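Local atomic coordinates of chitinase (PDB entry 5GZT), a protein that probably hydrolyses the beta-1,4 linkages of chitin and chitodextrins at random internal positions, with two family 18 glycosyl hydrolase domains in one chain. Residues 252-257 with 448-453; 494-499 with 587-592; 781-786 with 834-839; 1004-1009 with 1100-1105. All blocks are in the same frame, centred on the assembly; numbering follows the deposited sequence.

Contact 1. Residues 252-257 with 448-453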
# COMPACT_ATOMS: atom_id res chain seq x y z
N THR B 252 -8.40 5.88 4.23
CA THR B 252 -9.06 7.02 4.87
C THR B 252 -10.58 6.77 5.09
O THR B 252 -11.29 6.45 4.15
CB THR B 252 -8.88 8.29 4.08
OG1 THR B 252 -7.50 8.60 3.99
CG2 THR B 252 -9.57 9.45 4.83
N TRP B 253 -11.01 6.80 6.36
CA TRP B 253 -12.45 6.69 6.73
C TRP B 253 -13.01 8.07 7.04
O TRP B 253 -12.34 8.91 7.60
CB TRP B 253 -12.68 5.77 7.94
CG TRP B 253 -12.49 4.37 7.56
CD1 TRP B 253 -11.31 3.81 7.18
CD2 TRP B 253 -13.48 3.33 7.48
NE1 TRP B 253 -11.49 2.48 6.90
CE2 TRP B 253 -12.80 2.16 7.07
CE3 TRP B 253 -14.83 3.24 7.79
CZ2 TRP B 253 -13.46 0.93 6.89
CZ3 TRP B 253 -15.50 2.02 7.60
CH2 TRP B 253 -14.81 0.88 7.15
N LEU B 254 -14.25 8.30 6.62
CA LEU B 254 -14.97 9.53 6.97
C LEU B 254 -15.99 9.17 8.04
O LEU B 254 -16.66 8.13 7.95
CB LEU B 254 -15.61 10.14 5.72
CG LEU B 254 -14.65 10.48 4.55
CD1 LEU B 254 -15.44 10.88 3.31
CD2 LEU B 254 -13.68 11.59 4.92
N TYR B 255 -16.07 9.98 9.08
CA TYR B 255 -17.08 9.74 10.11
C TYR B 255 -17.92 11.00 10.45
O TYR B 255 -17.44 12.13 10.32
CB TYR B 255 -16.46 9.13 11.38
CG TYR B 255 -15.56 10.08 12.14
CD1 TYR B 255 -14.26 10.31 11.72
CD2 TYR B 255 -16.02 10.75 13.26
CE1 TYR B 255 -13.43 11.19 12.40
CE2 TYR B 255 -15.19 11.64 13.94
CZ TYR B 255 -13.90 11.85 13.52
OH TYR B 255 -13.08 12.74 14.18
N SER B 256 -19.17 10.76 10.85
CA SER B 256 -20.02 11.79 11.50
C SER B 256 -20.50 11.27 12.86
O SER B 256 -20.85 10.07 13.01
CB SER B 256 -21.25 12.10 10.67
OG SER B 256 -22.09 10.95 10.65
N VAL B 257 -20.51 12.19 13.82
CA VAL B 257 -21.04 11.94 15.14
C VAL B 257 -22.05 13.06 15.54
O VAL B 257 -21.91 14.23 15.14
CB VAL B 257 -19.88 11.75 16.17
CG1 VAL B 257 -19.04 13.01 16.33
CG2 VAL B 257 -20.38 11.23 17.52
N ASN B 448 -19.93 12.77 -4.43
CA ASN B 448 -20.04 11.94 -3.20
C ASN B 448 -19.06 10.75 -3.14
O ASN B 448 -19.39 9.64 -2.67
CB ASN B 448 -21.48 11.49 -3.02
CG ASN B 448 -22.43 12.67 -3.01
OD1 ASN B 448 -22.25 13.62 -2.22
ND2 ASN B 448 -23.39 12.66 -3.93
N LYS B 449 -17.86 11.01 -3.65
CA LYS B 449 -16.78 10.03 -3.73
C LYS B 449 -15.55 10.76 -3.21
O LYS B 449 -15.19 11.82 -3.73
CB LYS B 449 -16.62 9.55 -5.18
CG LYS B 449 -16.36 8.07 -5.32
CD LYS B 449 -15.80 7.73 -6.70
CE LYS B 449 -14.34 8.18 -6.92
NZ LYS B 449 -13.28 7.15 -6.67
N TYR B 450 -14.98 10.26 -2.12
CA TYR B 450 -13.79 10.87 -1.48
C TYR B 450 -12.47 10.61 -2.25
O TYR B 450 -12.26 9.51 -2.75
CB TYR B 450 -13.65 10.36 -0.04
CG TYR B 450 -12.44 10.98 0.62
CD1 TYR B 450 -12.46 12.33 1.01
CD2 TYR B 450 -11.27 10.24 0.80
CE1 TYR B 450 -11.35 12.94 1.61
CE2 TYR B 450 -10.15 10.83 1.39
CZ TYR B 450 -10.16 12.16 1.79
OH TYR B 450 -8.98 12.73 2.33
N TYR B 451 -11.65 11.64 -2.39
CA TYR B 451 -10.37 11.63 -3.16
C TYR B 451 -9.20 11.85 -2.20
O TYR B 451 -9.24 12.77 -1.37
CB TYR B 451 -10.31 12.72 -4.27
CG TYR B 451 -11.51 12.66 -5.21
CD1 TYR B 451 -11.81 11.48 -5.88
CD2 TYR B 451 -12.40 13.77 -5.37
CE1 TYR B 451 -12.93 11.39 -6.70
CE2 TYR B 451 -13.56 13.69 -6.19
CZ TYR B 451 -13.82 12.49 -6.84
OH TYR B 451 -14.89 12.31 -7.68
N GLU B 452 -8.14 11.05 -2.37
CA GLU B 452 -6.91 11.16 -1.58
C GLU B 452 -5.96 12.19 -2.16
O GLU B 452 -5.88 12.38 -3.35
CB GLU B 452 -6.19 9.80 -1.52
CG GLU B 452 -6.83 8.71 -0.69
CD GLU B 452 -5.85 7.53 -0.39
OE1 GLU B 452 -4.88 7.36 -1.15
OE2 GLU B 452 -6.06 6.75 0.60
N LEU B 453 -5.23 12.86 -1.30
CA LEU B 453 -4.12 13.69 -1.70
C LEU B 453 -2.91 13.29 -0.85
O LEU B 453 -3.00 13.20 0.39
CB LEU B 453 -4.39 15.15 -1.47
CG LEU B 453 -3.30 16.08 -1.95
CD1 LEU B 453 -3.18 16.09 -3.48
CD2 LEU B 453 -3.57 17.47 -1.45
O HOH W 1 -8.31 5.54 1.45
O HOH W 2 -5.70 6.80 3.20
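T252 and L254 pack against Y450 in a small domain-to-barrel contact, and waters join T252 to E452. Strand 251-261 pairs antiparallel with strands 210-215 and 264-284, and strand 264-284 runs on into the first family 18 TIM barrel. Residues 448-453 leave helix 425-447 and start barrel strand 452-457, so the contact sits at the N-terminal end of that strand. Y450 has CG anti to its backbone N (chi1 180°), which sends the ring toward strand 251-261. L254 CD1 touches Y450 CB at 3.8 Å. L254 CD2 lies over one ring face, toward the rim. T252 CG2 comes to Y450 CE2 obliquely, also at 3.8 Å, and the two side chains cross at about a right angle. The phenol OH hydrogen-bonds D477 and K272, and T252 OG1 bonds D477 too. With an alanine in place of Y450, L254 and T252 would probably lose their apolar partner, and D477 and K272 their shared hydroxyl. E452 is buried and well satisfied: OE1 bonds Y478, and OE2 accepts from H303 and two waters. Water 1 accepts from T252 N at 2.8 Å and donates to E452 OE2. Water 2 donates to T252 OG1 at 2.7 Å and to E452 OE2 at 2.6 Å.

Contact 2. Residues 494-499 with 587-592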
# COMPACT_ATOMS: atom_id res chain seq x y z
N THR B 494 30.94 2.05 1.89
CA THR B 494 29.71 1.32 1.70
C THR B 494 28.79 1.43 2.92
O THR B 494 29.24 1.55 4.09
CB THR B 494 29.97 -0.17 1.40
OG1 THR B 494 30.61 -0.77 2.52
CG2 THR B 494 30.86 -0.38 0.18
N SER B 495 27.49 1.38 2.67
CA SER B 495 26.53 1.24 3.73
C SER B 495 25.23 0.73 3.19
O SER B 495 25.14 0.28 2.07
CB SER B 495 26.36 2.59 4.50
OG SER B 495 25.69 2.39 5.76
N HIS B 496 24.21 0.71 4.03
CA HIS B 496 22.85 0.26 3.64
C HIS B 496 22.09 1.38 3.06
O HIS B 496 22.16 2.52 3.58
CB HIS B 496 22.06 -0.24 4.87
CG HIS B 496 22.77 -1.31 5.62
ND1 HIS B 496 23.06 -2.55 5.06
CD2 HIS B 496 23.29 -1.34 6.87
CE1 HIS B 496 23.76 -3.27 5.92
NE2 HIS B 496 23.89 -2.57 7.04
N HIS B 497 21.37 1.14 1.97
CA HIS B 497 20.56 2.19 1.32
C HIS B 497 19.12 2.28 1.80
O HIS B 497 18.47 3.33 1.55
CB HIS B 497 20.66 2.08 -0.23
CG HIS B 497 19.50 1.47 -0.93
ND1 HIS B 497 19.49 0.16 -1.38
CD2 HIS B 497 18.38 2.03 -1.43
CE1 HIS B 497 18.37 -0.08 -2.04
NE2 HIS B 497 17.70 1.07 -2.11
N THR B 498 18.60 1.23 2.43
CA THR B 498 17.19 1.19 2.76
C THR B 498 16.97 0.41 4.08
O THR B 498 15.96 -0.20 4.29
CB THR B 498 16.31 0.75 1.59
OG1 THR B 498 14.90 1.02 1.90
CG2 THR B 498 16.49 -0.74 1.25
N ALA B 499 17.93 0.53 4.99
CA ALA B 499 17.82 -0.23 6.24
C ALA B 499 16.75 0.24 7.20
O ALA B 499 16.44 1.44 7.22
CB ALA B 499 19.14 -0.19 6.95
N ALA B 587 19.19 -5.60 7.68
CA ALA B 587 19.32 -5.45 6.26
C ALA B 587 20.32 -6.45 5.68
O ALA B 587 21.41 -6.67 6.23
CB ALA B 587 19.82 -4.06 5.91
N PRO B 588 20.02 -6.95 4.49
CA PRO B 588 20.94 -7.87 3.85
C PRO B 588 21.83 -7.12 2.85
O PRO B 588 21.45 -6.03 2.38
CB PRO B 588 19.98 -8.75 3.04
CG PRO B 588 18.95 -7.69 2.53
CD PRO B 588 18.82 -6.71 3.68
N TYR B 589 22.99 -7.73 2.54
CA TYR B 589 23.85 -7.20 1.52
C TYR B 589 24.65 -8.36 0.96
O TYR B 589 24.65 -9.47 1.58
CB TYR B 589 24.77 -6.12 2.09
CG TYR B 589 25.61 -6.53 3.25
CD1 TYR B 589 25.10 -6.57 4.50
CD2 TYR B 589 26.96 -6.79 3.11
CE1 TYR B 589 25.89 -6.94 5.59
CE2 TYR B 589 27.75 -7.09 4.21
CZ TYR B 589 27.21 -7.12 5.45
OH TYR B 589 27.95 -7.40 6.58
N LEU B 590 25.16 -8.15 -0.25
CA LEU B 590 26.08 -9.11 -0.88
C LEU B 590 27.47 -8.57 -1.01
O LEU B 590 27.65 -7.33 -1.22
CB LEU B 590 25.59 -9.38 -2.26
CG LEU B 590 24.10 -9.75 -2.36
CD1 LEU B 590 23.80 -10.06 -3.84
CD2 LEU B 590 23.81 -10.99 -1.52
N PHE B 591 28.46 -9.46 -1.03
CA PHE B 591 29.83 -9.01 -1.35
C PHE B 591 30.56 -10.14 -2.00
O PHE B 591 30.39 -11.31 -1.60
CB PHE B 591 30.55 -8.59 -0.05
CG PHE B 591 31.89 -7.93 -0.24
CD1 PHE B 591 32.00 -6.82 -1.03
CD2 PHE B 591 32.99 -8.32 0.50
CE1 PHE B 591 33.26 -6.15 -1.22
CE2 PHE B 591 34.24 -7.71 0.34
CZ PHE B 591 34.37 -6.60 -0.53
N ASN B 592 31.31 -9.84 -3.05
CA ASN B 592 32.14 -10.81 -3.71
C ASN B 592 33.64 -10.56 -3.59
O ASN B 592 34.43 -11.20 -4.28
CB ASN B 592 31.78 -10.93 -5.19
CG ASN B 592 32.28 -9.77 -6.02
OD1 ASN B 592 32.59 -8.69 -5.48
ND2 ASN B 592 32.32 -9.97 -7.32
O HOH W 3 21.51 -3.21 2.83
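H496 has CG beside its backbone N and anti to its carbonyl carbon (chi1 -55°), which turns the imidazole toward A587 and Y589. Y589 holds CG between its backbone N and carbonyl carbon (chi1 56°), and this brings the CD1 side of its ring to the histidine. The A587 methyl sits over one face of the H496 ring in a CH-pi contact. Its CB is 4.0 Å from the H496 ring centroid. Y589 CD1 meets H496 CE1 at the imidazole edge, in plane, at 3.8 Å. The two ring planes are inclined at 61°. Strand 587-591 belongs to the antiparallel sheet inserted between barrel strands 527-532 and 619-623, as in many family 18 chitinases. Residues 494-499 are in the long loop after barrel strand 478-481. The buried imidazole uses both nitrogens. NE2 bonds D582 of the neighbouring strand 578-582. H496 ND1 is 2.8 Å from water 3, which donates to P588 O at 2.9 Å. Replacing H496 by a leucine would probably cost D582 its imidazole mate and break the water link to P588 O. A499 CB adds an apolar touch on A587 CB at 4.1 Å.

Contact 3. Residues 781-786 with 834-839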
# COMPACT_ATOMS: atom_id res chain seq x y z
N TYR B 781 -4.23 -49.91 -33.13
CA TYR B 781 -3.28 -49.33 -32.12
C TYR B 781 -3.26 -50.17 -30.82
O TYR B 781 -4.31 -50.42 -30.21
CB TYR B 781 -3.70 -47.90 -31.82
CG TYR B 781 -2.79 -47.20 -30.85
CD1 TYR B 781 -1.42 -47.09 -31.10
CD2 TYR B 781 -3.29 -46.63 -29.68
CE1 TYR B 781 -0.57 -46.43 -30.22
CE2 TYR B 781 -2.45 -45.96 -28.79
CZ TYR B 781 -1.10 -45.86 -29.05
OH TYR B 781 -0.27 -45.22 -28.16
N LYS B 782 -2.08 -50.67 -30.48
CA LYS B 782 -1.88 -51.59 -29.40
C LYS B 782 -1.21 -50.84 -28.20
O LYS B 782 -0.67 -49.76 -28.36
CB LYS B 782 -0.97 -52.70 -29.81
CG LYS B 782 -1.46 -53.67 -30.87
CD LYS B 782 -2.90 -54.13 -30.67
CE LYS B 782 -3.29 -55.07 -31.82
NZ LYS B 782 -4.75 -55.31 -31.83
N VAL B 783 -1.27 -51.47 -27.05
CA VAL B 783 -0.67 -50.97 -25.82
C VAL B 783 0.75 -51.50 -25.78
O VAL B 783 0.98 -52.69 -25.95
CB VAL B 783 -1.44 -51.46 -24.57
CG1 VAL B 783 -0.64 -51.15 -23.31
CG2 VAL B 783 -2.82 -50.83 -24.53
N ASP B 784 1.69 -50.58 -25.53
CA ASP B 784 3.10 -50.89 -25.50
C ASP B 784 3.48 -50.99 -24.03
O ASP B 784 3.65 -49.99 -23.34
CB ASP B 784 3.85 -49.72 -26.14
CG ASP B 784 5.32 -49.93 -26.23
OD1 ASP B 784 5.84 -50.94 -25.75
OD2 ASP B 784 5.96 -49.02 -26.77
N ALA B 785 3.60 -52.21 -23.56
CA ALA B 785 3.75 -52.51 -22.16
C ALA B 785 5.15 -52.27 -21.74
O ALA B 785 5.37 -52.28 -20.58
CB ALA B 785 3.38 -53.97 -21.90
N THR B 786 6.10 -52.09 -22.68
CA THR B 786 7.47 -51.73 -22.33
C THR B 786 7.62 -50.28 -21.81
O THR B 786 8.62 -49.95 -21.19
CB THR B 786 8.47 -51.92 -23.51
OG1 THR B 786 8.07 -51.09 -24.61
CG2 THR B 786 8.46 -53.33 -23.96
N PHE B 834 -9.61 -58.66 -20.99
CA PHE B 834 -8.87 -59.26 -19.95
C PHE B 834 -7.89 -60.26 -20.53
O PHE B 834 -6.76 -60.41 -19.97
CB PHE B 834 -9.76 -59.97 -18.88
CG PHE B 834 -10.80 -59.06 -18.18
CD1 PHE B 834 -10.55 -57.70 -17.93
CD2 PHE B 834 -12.00 -59.59 -17.75
CE1 PHE B 834 -11.50 -56.93 -17.30
CE2 PHE B 834 -12.95 -58.78 -17.15
CZ PHE B 834 -12.69 -57.48 -16.88
N ALA B 835 -8.25 -60.98 -21.61
CA ALA B 835 -7.23 -61.86 -22.22
C ALA B 835 -6.14 -61.04 -22.83
O ALA B 835 -4.98 -61.41 -22.77
CB ALA B 835 -7.84 -62.77 -23.29
N TYR B 836 -6.49 -59.90 -23.41
CA TYR B 836 -5.45 -58.99 -23.96
C TYR B 836 -4.46 -58.50 -22.89
O TYR B 836 -3.25 -58.60 -23.03
CB TYR B 836 -6.08 -57.78 -24.67
CG TYR B 836 -5.08 -56.84 -25.32
CD1 TYR B 836 -4.33 -57.24 -26.44
CD2 TYR B 836 -4.84 -55.56 -24.78
CE1 TYR B 836 -3.39 -56.34 -27.01
CE2 TYR B 836 -3.95 -54.67 -25.34
CZ TYR B 836 -3.20 -55.05 -26.45
OH TYR B 836 -2.28 -54.12 -26.95
N LEU B 837 -5.01 -58.01 -21.78
CA LEU B 837 -4.15 -57.51 -20.68
C LEU B 837 -3.20 -58.60 -20.20
O LEU B 837 -2.03 -58.35 -19.91
CB LEU B 837 -5.04 -57.04 -19.52
CG LEU B 837 -5.73 -55.76 -19.87
CD1 LEU B 837 -6.76 -55.46 -18.77
CD2 LEU B 837 -4.80 -54.59 -20.02
N LYS B 838 -3.71 -59.83 -20.18
CA LYS B 838 -2.88 -60.90 -19.76
C LYS B 838 -1.68 -61.17 -20.67
O LYS B 838 -0.63 -61.60 -20.15
CB LYS B 838 -3.73 -62.12 -19.56
CG LYS B 838 -2.92 -63.32 -19.17
CD LYS B 838 -3.84 -64.40 -18.70
CE LYS B 838 -3.07 -65.70 -18.53
NZ LYS B 838 -3.99 -66.70 -17.94
N THR B 839 -1.77 -60.82 -21.97
CA THR B 839 -0.71 -61.01 -22.92
C THR B 839 0.26 -59.89 -22.77
O THR B 839 1.46 -60.09 -22.92
CB THR B 839 -1.14 -61.05 -24.44
OG1 THR B 839 -1.53 -59.72 -24.93
CG2 THR B 839 -2.19 -62.12 -24.67
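The Y836 ring meets V783 at its edge: V783 CG2 lies near the ring plane, 4.1 Å from Y836 CE2. K782 CD comes to the same ring obliquely. The phenol end carries the contact. With CG anti to the backbone N (chi1 -177°), the Y836 ring projects from the helix across to the loop and sets OH before the N-H of V783. There the backbone N of V783 donates to Y836 OH at 2.8 Å. The bond is nearly straight, with an N-H...O angle of 167°. It satisfies a backbone N-H of a loop that has no regular helix or strand. K782 lies beside the hydroxyl, with CB 3.5 Å from Y836 OH. Its chain bends at CB-CG, and NZ goes to the carbonyls of S779 and W776. V783 also packs on L840, one helical turn beyond Y836.

The flat carboxylate of D784 steadies the next part of the loop. T786 N reaches D784 OD1 from above the carboxylate plane at 3.3 Å, closing an Asx turn. T786 OG1 bonds D784 OD1 from the same face, at a distance of 2.5 Å, which is short. D784 OD2 makes a salt bridge with K787. On the helix, T839 OG1 donates to Y836 O at 2.8 Å.

Helix 830-843 leads into barrel strand 848-854, and L837 packs on strand 790-799. Residues 781-786 are part of the connection between strands 765-771 and 790-799. The arrangement is peripheral TIM-barrel packing, a strand-to-strand connection resting on an outer helix of the second family 18 domain.

Contact 4. Residues 1004-1009 with 1100-1105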
# COMPACT_ATOMS: atom_id res chain seq x y z
N ALA B 1004 -1.07 -28.40 -2.38
CA ALA B 1004 -2.13 -28.46 -1.43
C ALA B 1004 -2.30 -29.86 -0.90
O ALA B 1004 -2.57 -30.03 0.25
CB ALA B 1004 -3.43 -28.02 -2.04
N TYR B 1005 -2.13 -30.89 -1.71
CA TYR B 1005 -2.16 -32.27 -1.13
C TYR B 1005 -1.06 -32.48 -0.08
O TYR B 1005 -1.24 -33.07 1.05
CB TYR B 1005 -2.03 -33.34 -2.22
CG TYR B 1005 -3.32 -33.76 -2.88
CD1 TYR B 1005 -4.09 -32.87 -3.62
CD2 TYR B 1005 -3.73 -35.08 -2.82
CE1 TYR B 1005 -5.30 -33.26 -4.22
CE2 TYR B 1005 -4.93 -35.48 -3.43
CZ TYR B 1005 -5.70 -34.61 -4.11
OH TYR B 1005 -6.83 -35.10 -4.72
N ARG B 1006 0.10 -31.94 -0.40
CA ARG B 1006 1.23 -32.06 0.52
C ARG B 1006 1.02 -31.27 1.78
O ARG B 1006 1.42 -31.75 2.86
CB ARG B 1006 2.59 -31.71 -0.16
CG ARG B 1006 3.11 -32.89 -1.01
CD ARG B 1006 4.28 -32.49 -1.94
NE ARG B 1006 3.80 -31.64 -3.01
CZ ARG B 1006 4.59 -31.10 -3.94
NH1 ARG B 1006 5.91 -31.36 -3.97
NH2 ARG B 1006 4.07 -30.32 -4.88
N LYS B 1007 0.39 -30.09 1.66
CA LYS B 1007 0.09 -29.31 2.88
C LYS B 1007 -0.96 -29.97 3.78
O LYS B 1007 -0.95 -29.73 4.97
CB LYS B 1007 -0.37 -27.89 2.60
CG LYS B 1007 0.60 -27.00 1.82
CD LYS B 1007 1.91 -26.74 2.52
CE LYS B 1007 2.65 -25.61 1.78
NZ LYS B 1007 4.11 -25.66 2.11
N GLN B 1008 -1.76 -30.90 3.24
CA GLN B 1008 -2.61 -31.74 4.06
C GLN B 1008 -1.91 -32.89 4.73
O GLN B 1008 -2.51 -33.55 5.51
CB GLN B 1008 -3.76 -32.35 3.22
CG GLN B 1008 -4.73 -31.42 2.60
CD GLN B 1008 -5.59 -30.76 3.67
OE1 GLN B 1008 -6.40 -31.38 4.33
NE2 GLN B 1008 -5.35 -29.48 3.85
N GLY B 1009 -0.65 -33.13 4.38
CA GLY B 1009 0.23 -34.12 4.97
C GLY B 1009 0.51 -35.32 4.06
O GLY B 1009 1.25 -36.22 4.45
N ALA B 1100 6.38 -34.65 -16.16
CA ALA B 1100 7.27 -35.70 -15.84
C ALA B 1100 8.53 -35.22 -15.08
O ALA B 1100 9.01 -35.82 -14.09
CB ALA B 1100 7.66 -36.44 -17.09
N GLU B 1101 9.03 -34.06 -15.52
CA GLU B 1101 10.10 -33.39 -14.86
C GLU B 1101 9.71 -32.94 -13.48
O GLU B 1101 10.50 -33.09 -12.58
CB GLU B 1101 10.55 -32.16 -15.70
CG GLU B 1101 11.73 -31.43 -15.06
CD GLU B 1101 12.30 -30.37 -16.00
OE1 GLU B 1101 13.47 -30.44 -16.34
OE2 GLU B 1101 11.54 -29.53 -16.39
N TYR B 1102 8.51 -32.38 -13.34
CA TYR B 1102 7.93 -32.03 -12.07
C TYR B 1102 7.90 -33.24 -11.15
O TYR B 1102 8.38 -33.19 -10.05
CB TYR B 1102 6.52 -31.41 -12.27
CG TYR B 1102 5.94 -30.79 -11.00
CD1 TYR B 1102 6.27 -29.47 -10.63
CD2 TYR B 1102 5.14 -31.52 -10.14
CE1 TYR B 1102 5.76 -28.95 -9.45
CE2 TYR B 1102 4.61 -30.99 -9.00
CZ TYR B 1102 4.93 -29.70 -8.64
OH TYR B 1102 4.50 -29.19 -7.43
N ALA B 1103 7.38 -34.38 -11.62
CA ALA B 1103 7.38 -35.64 -10.84
C ALA B 1103 8.75 -36.02 -10.30
O ALA B 1103 8.92 -36.31 -9.11
CB ALA B 1103 6.81 -36.76 -11.67
N LYS B 1104 9.75 -35.99 -11.15
CA LYS B 1104 11.12 -36.33 -10.76
C LYS B 1104 11.69 -35.35 -9.75
O LYS B 1104 12.24 -35.78 -8.74
CB LYS B 1104 12.04 -36.33 -11.96
CG LYS B 1104 11.87 -37.54 -12.85
CD LYS B 1104 12.23 -37.26 -14.28
CE LYS B 1104 13.69 -37.02 -14.43
NZ LYS B 1104 14.04 -36.72 -15.85
N ASN B 1105 11.50 -34.05 -9.99
CA ASN B 1105 12.10 -33.01 -9.14
C ASN B 1105 11.39 -32.86 -7.84
O ASN B 1105 12.00 -32.35 -6.90
CB ASN B 1105 12.07 -31.64 -9.84
CG ASN B 1105 13.02 -31.60 -11.06
OD1 ASN B 1105 14.00 -32.30 -11.09
ND2 ASN B 1105 12.74 -30.74 -12.00
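Two groups grip Y1102 OH. R1006 NH2 donates to Y1102 OH at 2.8 Å, and OD1 of D999, on the same helix 998-1007 as R1006, hydrogen-bonds that hydroxyl too. The arginine bond is bent, with an N-H...O angle of 138°. Y1102 OH lies in the guanidinium plane, at its edge. R1006 NH2 in turn lies near the plane of the phenol ring, also at an edge. The two planes are nearly perpendicular, 81° apart, so no stacking occurs. The side chains come from opposite directions and meet only at these polar ends. R1006 bends at chi3 (-70°), turning the guanidinium back enough for NE to bond L1002 O, on the turn before. NH1 bonds Q1106. With all three nitrogens engaged, the group is probably held against rotation. A bound formic acid, probably from the crystallisation liquor, lies about 5 Å from the R1006 side chain. Just beyond R1006 the helix closes in a Schellman motif at G1009, where G1009 N bonds R1006 O at 2.9 Å. Helices 998-1007 and 1093-1106 precede barrel strands 1015-1020 and 1110-1114 of the second family 18 domain. Both lie over strand 1015-1020: R1006 packs on L1015, and Y1102 on I1017.

How the contacts relate
The four contacts follow one another along the chain, two associated with each family 18 domain. Contact 1 is at the N-terminal ends of the first barrel's strands, while contact 2 joins a loop and a sheet insertion that both leave strand C-terminal ends. Their centres are 40 Å apart. The catalytic cleft of this family opens at those C-terminal ends, so contact 2 is on the side where chitin would be expected. Contacts 3 and 4 both belong to the outer layer of the second barrel, with centres 30 Å and nearest atoms about 14 Å apart. Contacts 1 and 3 are farthest apart, 72 Å between centres. None includes the sodium ligands E44, T50, F52 and S72.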